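Local coordinates for glycosyl hydrolase family 26 (Bacteroides ovatus, PDB 4ZXO), which probably hydrolyses beta-mannosidic bonds within galactomannan as a family 26 beta-mannanase built on a TIM-barrel catalytic fold, at residues V13-N18 / N202-Y207; L149-K152 / L156-V159; T186-T191 / D226-V231; E217-R222 / T253-A258; I266-T271 / G284-V289. All coordinates share one frame; numbering follows the deposited sequence. Where two conformers were deposited one is given.

Contact 1. Residues V13-N18 / N202-Y207; sequences VALLQN and NVLLAY
Leu16, on helix 10-19, and Leu204, near the start of strand 203-207, mark the nearest approach of the two backbones, with their CA atoms 7.5 Å apart. The strand belongs to the parallel sheet of the TIM barrel, and its neighbour Leu205 packs on helix 181-197 outside. Leu204 points the other way, consistent with helix 10-19 closing the N-terminal end of the barrel. One leucine from the strand thus enters between two consecutive leucines of the helix, and the contact is purely apolar. Leu204 CD1 touches Leu15 at the branch point and at one methyl, reaching Leu15 CD2 at 3.9 Å. The same methyl also rests against the base of the next side chain, with Leu204 CD1 4.0 Å from Leu16 CB. With Leu204 CG anti to its own carbonyl carbon (chi1 -60°) and CD1 continuing an extended chain, the branched end is carried out from the strand to the helix surface. Pro158 packs on Leu15 as well, so the helix is held from the adjoining strand entrance too. The second methyl of Leu204 meets the end of the next leucine: Leu204 CD2 lies 4.2 Å from Leu16 CD2.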
# COMPACT_ATOMS: atom_id res chain seq x y z
N VAL A 13 -2.70 4.94 16.56
CA VAL A 13 -4.11 5.29 16.71
C VAL A 13 -4.40 6.66 16.11
O VAL A 13 -5.43 6.84 15.46
CB VAL A 13 -4.54 5.26 18.18
CG1 VAL A 13 -5.98 5.71 18.30
CG2 VAL A 13 -4.31 3.87 18.71
N ALA A 14 -3.50 7.62 16.30
CA ALA A 14 -3.71 8.92 15.71
C ALA A 14 -3.73 8.80 14.18
O ALA A 14 -4.58 9.44 13.52
CB ALA A 14 -2.65 9.87 16.12
N LEU A 15 -2.82 8.00 13.59
CA LEU A 15 -2.88 7.85 12.15
C LEU A 15 -4.22 7.33 11.70
O LEU A 15 -4.79 7.86 10.74
CB LEU A 15 -1.76 6.93 11.68
CG LEU A 15 -1.80 6.54 10.17
CD1 LEU A 15 -1.69 7.83 9.31
CD2 LEU A 15 -0.67 5.59 9.81
N LEU A 16 -4.71 6.26 12.36
CA LEU A 16 -6.01 5.70 11.99
C LEU A 16 -7.12 6.71 12.12
O LEU A 16 -7.96 6.83 11.23
CB LEU A 16 -6.34 4.47 12.83
CG LEU A 16 -7.62 3.74 12.46
CD1 LEU A 16 -7.64 3.34 10.97
CD2 LEU A 16 -7.64 2.55 13.35
N GLN A 17 -7.12 7.46 13.23
CA GLN A 17 -8.18 8.45 13.40
C GLN A 17 -8.10 9.53 12.31
O GLN A 17 -9.12 9.97 11.81
CB GLN A 17 -8.14 9.05 14.83
CG GLN A 17 -8.60 8.04 15.92
CD GLN A 17 -9.96 7.27 15.66
OE1 GLN A 17 -10.01 6.03 15.73
NE2 GLN A 17 -11.01 7.98 15.32
N ASN A 18 -6.90 9.90 11.85
CA ASN A 18 -6.80 10.89 10.79
C ASN A 18 -7.19 10.30 9.43
O ASN A 18 -7.84 10.99 8.62
CB ASN A 18 -5.38 11.50 10.82
CG ASN A 18 -5.26 12.54 11.94
OD1 ASN A 18 -6.02 13.52 11.94
ND2 ASN A 18 -4.42 12.30 12.91
N ASN A 202 2.71 -0.81 15.99
CA ASN A 202 2.76 0.31 15.05
C ASN A 202 2.26 -0.08 13.66
O ASN A 202 2.65 0.56 12.68
CB ASN A 202 4.20 0.86 14.95
CG ASN A 202 5.23 -0.18 14.55
OD1 ASN A 202 5.15 -1.36 14.93
ND2 ASN A 202 6.22 0.25 13.77
N VAL A 203 1.37 -1.06 13.55
CA VAL A 203 0.86 -1.44 12.26
C VAL A 203 -0.66 -1.31 12.14
O VAL A 203 -1.39 -1.71 13.04
CB VAL A 203 1.28 -2.88 11.94
CG1 VAL A 203 0.80 -3.29 10.57
CG2 VAL A 203 2.77 -2.95 11.98
N LEU A 204 -1.09 -0.75 11.01
CA LEU A 204 -2.48 -0.81 10.56
C LEU A 204 -2.49 -1.78 9.39
O LEU A 204 -1.62 -1.68 8.54
CB LEU A 204 -2.98 0.55 10.07
CG LEU A 204 -2.93 1.59 11.20
CD1 LEU A 204 -3.36 2.94 10.68
CD2 LEU A 204 -3.81 1.16 12.37
N LEU A 205 -3.47 -2.65 9.30
CA LEU A 205 -3.49 -3.64 8.21
C LEU A 205 -4.46 -3.24 7.11
O LEU A 205 -5.60 -2.89 7.39
CB LEU A 205 -3.89 -5.04 8.76
CG LEU A 205 -2.82 -5.62 9.69
CD1 LEU A 205 -3.32 -6.97 10.24
CD2 LEU A 205 -1.44 -5.78 8.99
N ALA A 206 -4.04 -3.33 5.85
CA ALA A 206 -4.90 -2.95 4.72
C ALA A 206 -5.18 -4.17 3.84
O ALA A 206 -4.25 -4.94 3.48
CB ALA A 206 -4.24 -1.82 3.86
N TYR A 207 -6.44 -4.29 3.48
CA TYR A 207 -6.97 -5.33 2.62
C TYR A 207 -7.09 -4.76 1.22
O TYR A 207 -7.57 -3.63 1.07
CB TYR A 207 -8.33 -5.72 3.18
CG TYR A 207 -9.17 -6.77 2.52
CD1 TYR A 207 -8.88 -8.14 2.69
CD2 TYR A 207 -10.35 -6.42 1.82
CE1 TYR A 207 -9.71 -9.12 2.16
CE2 TYR A 207 -11.18 -7.38 1.28
CZ TYR A 207 -10.89 -8.75 1.49
OH TYR A 207 -11.66 -9.76 0.97

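Contact 2. Residues L149-K152 / L156-V159; sequences LKTK and LIPV
Lys150 and Leu156 form a single beta bridge, CA to CA 4.4 Å, where the connection between helix 132-147 and strand 159-162 of the TIM barrel turns back on itself. The one backbone hydrogen bond between the segments runs from Ile157 N to Leu149 O at 2.8 Å. It is fairly straight, 162° at the hydrogen, although the donor stands 28° out of the carbonyl plane. Leu149 O also receives a CA-H...O contact from Leu156 CA at 3.5 Å, so two successive residues converge on one carbonyl oxygen.

Apolar contacts flank this polar centre. Ile157 is directed at the opposing backbone: its CD1 lies 3.9 Å from Lys150 C, while its CG1 meets the methyl of Thr151. Beyond it, the crossed side chains of Leu149 and Val159 touch through Leu149 CD1 and Val159 CG2, 3.8 Å apart. Ile157 and Val159 continue inward onto Ile98 of strand 97-101, and Ile157 also reaches Tyr92 of helix 81-93.

Thr151 divides its two branches between these roles. Its OG1 accepts a hydrogen bond from Val155 N within the turn, leaving CG2 for the isoleucine. On the solvent side, the aliphatic part of Lys150 lies obliquely against Leu156, with Lys150 CG 3.9 Å from Leu156 CD2.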
# COMPACT_ATOMS: atom_id res chain seq x y z
N LEU A 149 11.58 0.30 12.95
CA LEU A 149 11.18 1.59 12.41
C LEU A 149 10.89 2.55 13.57
O LEU A 149 9.75 2.63 14.06
CB LEU A 149 9.97 1.43 11.49
CG LEU A 149 10.21 0.43 10.38
CD1 LEU A 149 8.92 0.30 9.56
CD2 LEU A 149 11.33 0.86 9.50
N LYS A 150 11.94 3.22 14.04
CA LYS A 150 11.85 4.14 15.20
C LYS A 150 12.46 5.50 14.88
O LYS A 150 13.40 5.59 14.12
CB LYS A 150 12.59 3.56 16.42
CG LYS A 150 12.08 2.24 16.94
CD LYS A 150 12.53 2.12 18.42
CE LYS A 150 12.76 0.69 18.87
NZ LYS A 150 13.96 0.11 18.17
N THR A 151 11.91 6.55 15.47
CA THR A 151 12.55 7.85 15.35
C THR A 151 13.86 7.84 16.16
O THR A 151 14.12 6.92 16.96
CB THR A 151 11.62 8.99 15.85
OG1 THR A 151 11.50 8.87 17.27
CG2 THR A 151 10.21 8.90 15.22
N LYS A 152 14.69 8.86 15.96
CA LYS A 152 15.90 8.94 16.74
C LYS A 152 15.59 9.12 18.23
O LYS A 152 16.47 8.87 19.06
CB LYS A 152 16.80 10.08 16.25
CG LYS A 152 16.21 11.46 16.34
CD LYS A 152 17.19 12.48 15.75
CE LYS A 152 16.52 13.78 15.24
NZ LYS A 152 15.74 14.49 16.28
N LEU A 156 8.08 4.47 17.90
CA LEU A 156 7.78 3.55 16.78
C LEU A 156 7.00 4.31 15.69
O LEU A 156 6.09 5.10 15.97
CB LEU A 156 6.96 2.32 17.25
CG LEU A 156 7.65 1.12 17.95
CD1 LEU A 156 6.65 0.01 18.37
CD2 LEU A 156 8.68 0.42 17.10
N ILE A 157 7.38 4.07 14.45
CA ILE A 157 6.73 4.78 13.32
C ILE A 157 5.58 3.94 12.83
O ILE A 157 5.77 2.76 12.45
CB ILE A 157 7.76 5.02 12.23
CG1 ILE A 157 8.79 6.03 12.78
CG2 ILE A 157 7.07 5.51 10.94
CD1 ILE A 157 10.05 6.07 11.92
N PRO A 158 4.36 4.53 12.82
CA PRO A 158 3.19 3.78 12.31
C PRO A 158 3.38 3.47 10.83
O PRO A 158 3.95 4.26 10.07
CB PRO A 158 2.00 4.74 12.51
CG PRO A 158 2.47 5.68 13.57
CD PRO A 158 3.97 5.87 13.27
N VAL A 159 2.92 2.30 10.42
CA VAL A 159 2.96 1.88 9.01
C VAL A 159 1.64 1.22 8.64
O VAL A 159 1.04 0.54 9.47
CB VAL A 159 4.14 0.84 8.79
CG1 VAL A 159 3.99 0.02 7.50
CG2 VAL A 159 5.44 1.62 8.88

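Contact 3. Residues T186-T191 / D226-V231; sequences TLWRMT and DDIIDV
Ile228, Trp188 and Ile229 account for most of the buried surface here, the two isoleucines closing on the indole from the loop that leads into strand 231-235. Ile228 uses both branches. Its shorter one approaches the ring obliquely, Ile228 CG2 lying 4.1 Å from Trp188 CE3. The longer branch, stretched out at chi2 172°, leads away from the indole to the next residue of the helix, where Ile228 CD1 meets Arg189 CG at 3.7 Å. Only the aliphatic beginning of the arginine takes part; its chain bends farther out.

Ile229 supplies a CH-pi contact. Its CD1 stands over one face of the indole, 3.7 Å from the centroid of the Trp188 six-membered ring and 14° off the normal. The bent side chain (chi2 -59°) swings this methyl round toward the tryptophan, which it meets nearly at right angles.

In the TIM barrel, helix 181-197 leads to strand 203-207, and segment 226-231 leads into strand 231-235, so the contact joins an outer helix to the entrance of the following strand. Leu205, from the strand between them, packs on both Trp188 and Ile228. The indole is fixed further by a hydrogen bond from NE1 to Tyr184 OH and by an edge-to-face meeting with Trp164. One turn of helix beyond Leu187, Thr191 OG1 donates back to Leu187 O at 2.8 Å.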
# COMPACT_ATOMS: atom_id res chain seq x y z
N THR A 186 -6.94 -17.61 7.07
CA THR A 186 -5.96 -18.09 8.05
C THR A 186 -4.59 -17.45 7.84
O THR A 186 -3.90 -17.17 8.83
CB THR A 186 -5.83 -19.61 7.98
OG1 THR A 186 -7.13 -20.16 8.23
CG2 THR A 186 -4.85 -20.14 9.04
N LEU A 187 -4.22 -17.15 6.59
CA LEU A 187 -2.96 -16.39 6.37
C LEU A 187 -2.99 -15.09 7.13
O LEU A 187 -2.03 -14.71 7.77
CB LEU A 187 -2.73 -16.03 4.91
CG LEU A 187 -2.21 -17.13 4.01
CD1 LEU A 187 -2.14 -16.61 2.59
CD2 LEU A 187 -0.88 -17.63 4.53
N TRP A 188 -4.10 -14.39 7.02
CA TRP A 188 -4.26 -13.15 7.73
C TRP A 188 -4.24 -13.34 9.23
O TRP A 188 -3.57 -12.56 9.93
CB TRP A 188 -5.56 -12.50 7.34
CG TRP A 188 -5.46 -11.66 6.07
CD1 TRP A 188 -5.90 -11.98 4.81
CD2 TRP A 188 -4.88 -10.35 5.97
NE1 TRP A 188 -5.65 -10.95 3.94
CE2 TRP A 188 -5.05 -9.92 4.63
CE3 TRP A 188 -4.26 -9.49 6.89
CZ2 TRP A 188 -4.59 -8.69 4.18
CZ3 TRP A 188 -3.82 -8.23 6.44
CH2 TRP A 188 -3.99 -7.84 5.10
N ARG A 189 -4.92 -14.36 9.74
CA ARG A 189 -4.88 -14.58 11.17
C ARG A 189 -3.48 -14.93 11.68
O ARG A 189 -3.06 -14.40 12.74
CB ARG A 189 -5.87 -15.67 11.53
CG ARG A 189 -7.32 -15.15 11.39
CD ARG A 189 -8.29 -15.96 12.23
NE ARG A 189 -8.20 -17.36 11.87
CZ ARG A 189 -8.88 -17.96 10.89
NH1 ARG A 189 -8.65 -19.26 10.69
NH2 ARG A 189 -9.81 -17.31 10.16
N MET A 190 -2.75 -15.77 10.96
CA MET A 190 -1.34 -16.05 11.31
C MET A 190 -0.49 -14.79 11.31
O MET A 190 0.32 -14.57 12.19
CB MET A 190 -0.69 -17.04 10.34
CG MET A 190 -1.20 -18.43 10.48
SD MET A 190 -0.81 -19.45 9.01
CE MET A 190 0.97 -19.33 8.93
N THR A 191 -0.68 -13.95 10.29
CA THR A 191 0.09 -12.71 10.23
C THR A 191 -0.22 -11.81 11.43
O THR A 191 0.68 -11.33 12.11
CB THR A 191 -0.25 -11.98 8.94
OG1 THR A 191 0.03 -12.83 7.81
CG2 THR A 191 0.55 -10.64 8.81
N ASP A 226 -13.25 -7.59 10.88
CA ASP A 226 -13.09 -6.23 11.36
C ASP A 226 -12.06 -6.08 12.46
O ASP A 226 -11.56 -4.97 12.72
CB ASP A 226 -14.43 -5.69 11.85
CG ASP A 226 -15.39 -5.45 10.74
OD1 ASP A 226 -15.00 -5.25 9.58
OD2 ASP A 226 -16.59 -5.39 11.03
N ASP A 227 -11.81 -7.18 13.16
CA ASP A 227 -10.84 -7.16 14.25
C ASP A 227 -9.37 -7.28 13.75
O ASP A 227 -8.41 -7.18 14.53
CB ASP A 227 -11.15 -8.32 15.21
CG ASP A 227 -11.09 -9.69 14.53
OD1 ASP A 227 -11.48 -9.84 13.33
OD2 ASP A 227 -10.66 -10.64 15.21
N ILE A 228 -9.21 -7.53 12.45
CA ILE A 228 -7.88 -7.67 11.85
C ILE A 228 -7.59 -6.50 10.92
O ILE A 228 -6.51 -5.91 10.97
CB ILE A 228 -7.77 -9.03 11.09
CG1 ILE A 228 -7.77 -10.17 12.12
CG2 ILE A 228 -6.52 -9.08 10.24
CD1 ILE A 228 -7.87 -11.54 11.51
N ILE A 229 -8.56 -6.16 10.06
CA ILE A 229 -8.33 -5.18 9.00
C ILE A 229 -8.66 -3.78 9.51
O ILE A 229 -9.66 -3.58 10.19
CB ILE A 229 -9.17 -5.49 7.75
CG1 ILE A 229 -8.76 -6.88 7.16
CG2 ILE A 229 -8.99 -4.37 6.70
CD1 ILE A 229 -7.24 -6.95 6.74
N ASP A 230 -7.81 -2.83 9.18
CA ASP A 230 -8.03 -1.41 9.52
C ASP A 230 -8.38 -0.53 8.32
O ASP A 230 -9.05 0.49 8.50
CB ASP A 230 -6.77 -0.83 10.18
CG ASP A 230 -6.41 -1.59 11.40
OD1 ASP A 230 -7.22 -1.59 12.33
OD2 ASP A 230 -5.36 -2.23 11.44
N VAL A 231 -7.93 -0.90 7.12
CA VAL A 231 -8.12 -0.05 5.93
C VAL A 231 -8.63 -0.93 4.80
O VAL A 231 -8.03 -1.98 4.52
CB VAL A 231 -6.80 0.60 5.48
CG1 VAL A 231 -7.01 1.40 4.16
CG2 VAL A 231 -6.21 1.45 6.64

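Contact 4. Residues E217-R222 / T253-A258; sequences EEYLER and TILTEA
Ile254 begins the contact on helix 241-262, its CG2 methyl set against the root of the Tyr219 ring. Ile254 CG2 lies 3.7 Å from Tyr219 CB and 3.8 Å from Tyr219 CG, and the two side chains pass each other at a slant. The tyrosine leaves its short helix with CG anti to the backbone N (chi1 176°), which carries the ring along the flank of the longer helix from Ile254 toward Leu255.

Leu255 takes over at the phenolic end. One methyl abuts it, the two side chains crossing at about a right angle, with Leu255 CD2 3.4 Å from Tyr219 CZ and only 3.1 Å from Tyr219 OH, a tight approach for a carbon and an oxygen. The hydroxyl itself is hydrogen-bonded with Gly233 O of strand 231-235.

That bond places the contact in the TIM barrel: helix 216-219 belongs to the connection after strand 203-207, helix 241-262 is the outer helix following strand 231-235, and Tyr219 joins the two and also touches Leu232 of strand 231-235. Its backbone O accepts from Tyr207 OH, and the rings of Tyr207 and Tyr219 meet edge-to-face.

Ala258, one turn after Ile254, also turns its methyl toward the shorter segment, losing surface to it without a close touch. Its backbone continues the regular helix, Ala258 N bonding to Ile254 O at 2.8 Å.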
# COMPACT_ATOMS: atom_id res chain seq x y z
N GLU A 217 -20.42 -8.05 -1.58
CA GLU A 217 -20.41 -9.45 -1.16
C GLU A 217 -19.13 -10.14 -1.66
O GLU A 217 -18.43 -10.87 -0.91
CB GLU A 217 -21.69 -10.18 -1.69
CG GLU A 217 -21.63 -11.72 -1.67
CD GLU A 217 -22.91 -12.32 -2.19
OE1 GLU A 217 -23.95 -11.81 -1.77
OE2 GLU A 217 -22.88 -13.22 -3.05
N GLU A 218 -18.82 -9.91 -2.94
CA GLU A 218 -17.67 -10.55 -3.54
C GLU A 218 -16.38 -9.99 -2.94
O GLU A 218 -15.43 -10.70 -2.69
CB GLU A 218 -17.68 -10.35 -5.06
CG GLU A 218 -18.81 -11.14 -5.76
CD GLU A 218 -19.12 -10.54 -7.12
OE1 GLU A 218 -18.20 -10.51 -8.01
OE2 GLU A 218 -20.29 -10.09 -7.29
N TYR A 219 -16.35 -8.67 -2.77
CA TYR A 219 -15.17 -8.03 -2.22
C TYR A 219 -14.82 -8.59 -0.87
O TYR A 219 -13.64 -8.75 -0.56
CB TYR A 219 -15.42 -6.50 -2.14
CG TYR A 219 -14.32 -5.69 -1.51
CD1 TYR A 219 -13.24 -5.21 -2.27
CD2 TYR A 219 -14.38 -5.35 -0.17
CE1 TYR A 219 -12.23 -4.43 -1.67
CE2 TYR A 219 -13.38 -4.61 0.43
CZ TYR A 219 -12.31 -4.15 -0.31
OH TYR A 219 -11.32 -3.42 0.29
N LEU A 220 -15.85 -8.84 -0.06
CA LEU A 220 -15.62 -9.33 1.30
C LEU A 220 -15.59 -10.84 1.44
O LEU A 220 -15.54 -11.33 2.58
CB LEU A 220 -16.69 -8.78 2.24
CG LEU A 220 -16.65 -7.24 2.37
CD1 LEU A 220 -17.79 -6.78 3.33
CD2 LEU A 220 -15.29 -6.80 2.92
N GLU A 221 -15.72 -11.61 0.35
CA GLU A 221 -15.80 -13.07 0.49
C GLU A 221 -14.60 -13.64 1.26
O GLU A 221 -14.74 -14.58 2.03
CB GLU A 221 -15.86 -13.72 -0.90
CG GLU A 221 -16.12 -15.21 -0.85
CD GLU A 221 -15.22 -16.09 -1.70
OE1 GLU A 221 -14.11 -15.74 -2.19
OE2 GLU A 221 -15.67 -17.22 -1.90
N ARG A 222 -13.41 -13.06 1.04
CA ARG A 222 -12.21 -13.55 1.72
C ARG A 222 -11.69 -12.59 2.81
O ARG A 222 -10.46 -12.59 3.16
CB ARG A 222 -11.12 -13.84 0.67
CG ARG A 222 -11.51 -14.98 -0.20
CD ARG A 222 -10.44 -15.48 -1.15
NE ARG A 222 -11.00 -16.71 -1.75
CZ ARG A 222 -10.28 -17.75 -2.15
NH1 ARG A 222 -8.94 -17.73 -2.05
NH2 ARG A 222 -10.91 -18.84 -2.63
N THR A 253 -17.04 2.71 -5.36
CA THR A 253 -18.41 2.61 -4.84
C THR A 253 -18.49 1.44 -3.84
O THR A 253 -19.08 1.54 -2.75
CB THR A 253 -19.39 2.45 -6.02
OG1 THR A 253 -19.36 3.69 -6.75
CG2 THR A 253 -20.84 2.19 -5.54
N ILE A 254 -17.93 0.30 -4.23
CA ILE A 254 -17.88 -0.86 -3.34
C ILE A 254 -17.13 -0.53 -2.05
O ILE A 254 -17.64 -0.81 -0.96
CB ILE A 254 -17.23 -2.05 -4.04
CG1 ILE A 254 -18.22 -2.65 -5.04
CG2 ILE A 254 -16.75 -3.14 -3.02
CD1 ILE A 254 -17.56 -3.60 -6.03
N LEU A 255 -15.97 0.10 -2.15
CA LEU A 255 -15.20 0.49 -0.98
C LEU A 255 -15.97 1.43 -0.07
O LEU A 255 -15.99 1.23 1.15
CB LEU A 255 -13.87 1.20 -1.33
CG LEU A 255 -12.76 0.37 -1.91
CD1 LEU A 255 -11.49 1.16 -1.94
CD2 LEU A 255 -12.56 -0.90 -1.13
N THR A 256 -16.60 2.44 -0.66
CA THR A 256 -17.35 3.41 0.14
C THR A 256 -18.49 2.70 0.89
O THR A 256 -18.68 2.91 2.11
CB THR A 256 -17.86 4.54 -0.76
OG1 THR A 256 -16.73 5.15 -1.44
CG2 THR A 256 -18.57 5.63 0.02
N GLU A 257 -19.22 1.81 0.19
CA GLU A 257 -20.36 1.07 0.79
C GLU A 257 -19.82 0.17 1.91
O GLU A 257 -20.38 0.11 3.03
CB GLU A 257 -21.10 0.25 -0.34
CG GLU A 257 -22.41 -0.57 0.00
CD GLU A 257 -23.05 -1.31 -1.25
OE1 GLU A 257 -23.16 -0.63 -2.32
OE2 GLU A 257 -23.41 -2.57 -1.21
N ALA A 258 -18.73 -0.54 1.64
CA ALA A 258 -18.18 -1.47 2.64
C ALA A 258 -17.58 -0.73 3.84
O ALA A 258 -17.67 -1.16 5.00
CB ALA A 258 -17.10 -2.35 1.99

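Contact 5. Residues I266-T271 / G284-V289; sequences IALTET and GTLLPV
The beta-alpha-beta unit formed by strand 266-271, helix 281-290 and strand 295-300 of the TIM barrel brings Leu286 of the helix over Leu268 and Thr271 of the strand. The packing is light, burying 68 Å² in all, and a single methyl makes it: Leu286 CD1 lies 4.5 Å from Leu268 CD2 and 4.4 Å from Thr271 CG2. The backbones stay well apart, with 9.3 Å between the CA atoms of Thr271 and Leu286, so the gap is spanned by side chains, mainly that of Leu286. Leu286 and Leu268 both leave the main chain with CG anti to the backbone N, at chi1 -179° and 178°, and reach out toward each other.

Between Leu268 and Thr271 the chain turns a corner at Glu270, and both residues nevertheless direct their side chains at the same leucine. Thr271 presents its methyl to the helix, while its OG1 hydrogen-bonds with Val236 O and with Tyr244 OH. Glu270 itself is directed elsewhere, into a salt bridge with Arg162. The helix is irregular at this point, with a wider pi-type turn at 284-286 and a kink at Pro288.

Helix 241-262 packs against both segments, Tyr244 on Leu286 and Leu248 on Leu268 and Val289. On the sheet, Leu268 touches Thr234 of strand 231-235 and Val298 of strand 295-300, the strands that flank its own.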
# COMPACT_ATOMS: atom_id res chain seq x y z
N ILE A 266 -11.04 4.04 3.68
CA ILE A 266 -10.83 3.40 2.39
C ILE A 266 -9.67 4.07 1.64
O ILE A 266 -9.30 5.22 1.92
CB ILE A 266 -12.12 3.44 1.54
CG1 ILE A 266 -12.46 4.88 1.15
CG2 ILE A 266 -13.26 2.72 2.31
CD1 ILE A 266 -13.66 4.97 0.21
N ALA A 267 -9.10 3.34 0.70
CA ALA A 267 -8.00 3.88 -0.05
C ALA A 267 -7.85 3.19 -1.41
O ALA A 267 -8.17 2.02 -1.55
CB ALA A 267 -6.66 3.71 0.74
N LEU A 268 -7.34 3.94 -2.37
CA LEU A 268 -6.95 3.36 -3.65
C LEU A 268 -5.46 3.03 -3.52
O LEU A 268 -4.61 3.90 -3.62
CB LEU A 268 -7.27 4.33 -4.78
CG LEU A 268 -6.90 3.91 -6.21
CD1 LEU A 268 -7.40 2.51 -6.64
CD2 LEU A 268 -7.41 4.95 -7.18
N THR A 269 -5.19 1.79 -3.10
CA THR A 269 -3.87 1.44 -2.59
C THR A 269 -2.84 1.20 -3.70
O THR A 269 -1.64 1.28 -3.44
CB THR A 269 -3.97 0.19 -1.64
OG1 THR A 269 -4.80 -0.82 -2.24
CG2 THR A 269 -4.62 0.66 -0.32
N GLU A 270 -3.30 0.92 -4.92
CA GLU A 270 -2.41 0.96 -6.11
C GLU A 270 -3.25 1.42 -7.29
O GLU A 270 -4.37 0.93 -7.48
CB GLU A 270 -1.82 -0.39 -6.51
CG GLU A 270 -0.82 -0.97 -5.57
CD GLU A 270 -0.15 -2.20 -6.10
OE1 GLU A 270 -0.05 -2.38 -7.33
OE2 GLU A 270 0.31 -3.03 -5.29
N THR A 271 -2.73 2.32 -8.11
CA THR A 271 -3.31 2.63 -9.38
C THR A 271 -2.22 3.25 -10.26
O THR A 271 -1.03 3.35 -9.86
CB THR A 271 -4.52 3.60 -9.25
OG1 THR A 271 -5.26 3.64 -10.49
CG2 THR A 271 -4.09 4.97 -8.86
N GLY A 284 -7.65 14.87 -16.07
CA GLY A 284 -8.69 14.52 -17.01
C GLY A 284 -9.29 13.15 -16.82
O GLY A 284 -10.37 12.88 -17.30
N THR A 285 -8.56 12.26 -16.16
CA THR A 285 -9.07 10.90 -15.89
C THR A 285 -9.09 10.58 -14.39
O THR A 285 -10.13 10.26 -13.85
CB THR A 285 -8.23 9.87 -16.64
OG1 THR A 285 -8.34 10.13 -18.03
CG2 THR A 285 -8.74 8.46 -16.42
N LEU A 286 -7.95 10.67 -13.72
CA LEU A 286 -7.91 10.22 -12.32
C LEU A 286 -8.74 11.10 -11.37
O LEU A 286 -9.60 10.62 -10.60
CB LEU A 286 -6.47 10.18 -11.84
CG LEU A 286 -6.30 9.68 -10.41
CD1 LEU A 286 -6.70 8.24 -10.17
CD2 LEU A 286 -4.87 9.86 -9.88
N LEU A 287 -8.46 12.40 -11.38
CA LEU A 287 -9.11 13.30 -10.39
C LEU A 287 -10.63 13.30 -10.49
O LEU A 287 -11.30 13.21 -9.46
CB LEU A 287 -8.56 14.71 -10.56
CG LEU A 287 -9.04 15.71 -9.48
CD1 LEU A 287 -8.72 15.26 -8.02
CD2 LEU A 287 -8.44 17.10 -9.72
N PRO A 288 -11.19 13.34 -11.71
CA PRO A 288 -12.67 13.37 -11.71
C PRO A 288 -13.31 12.12 -11.15
O PRO A 288 -14.44 12.21 -10.66
CB PRO A 288 -13.04 13.50 -13.19
CG PRO A 288 -11.83 14.18 -13.83
CD PRO A 288 -10.61 13.61 -13.04
N VAL A 289 -12.59 11.00 -11.15
CA VAL A 289 -13.13 9.81 -10.52
C VAL A 289 -12.91 9.84 -9.03
O VAL A 289 -13.88 9.71 -8.29
CB VAL A 289 -12.50 8.51 -11.09
CG1 VAL A 289 -13.06 7.29 -10.35
CG2 VAL A 289 -12.82 8.41 -12.57

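Overall arrangement
All five contacts belong to one TIM barrel, and contacts 1, 3, 4 and 5 are buried, whereas contact 2 lies partly open at its periphery. Contact 2 is also the one that rests on a backbone hydrogen bond between its segments; the others are mainly side-chain packing. Contact 1 probably lies at the N-terminal end of the barrel, joined to contact 2 through Asn202, which pairs with both Ile157 and Val159. Contacts 3 and 4 are richer in aromatic groups, and Tyr207 of strand 203-207 links contacts 1 and 4. Leu255 of contact 4 packs on Ile266 of contact 5. Contacts 2 and 4, about 31 Å apart between centres, stand on opposite sides of the chain's centre.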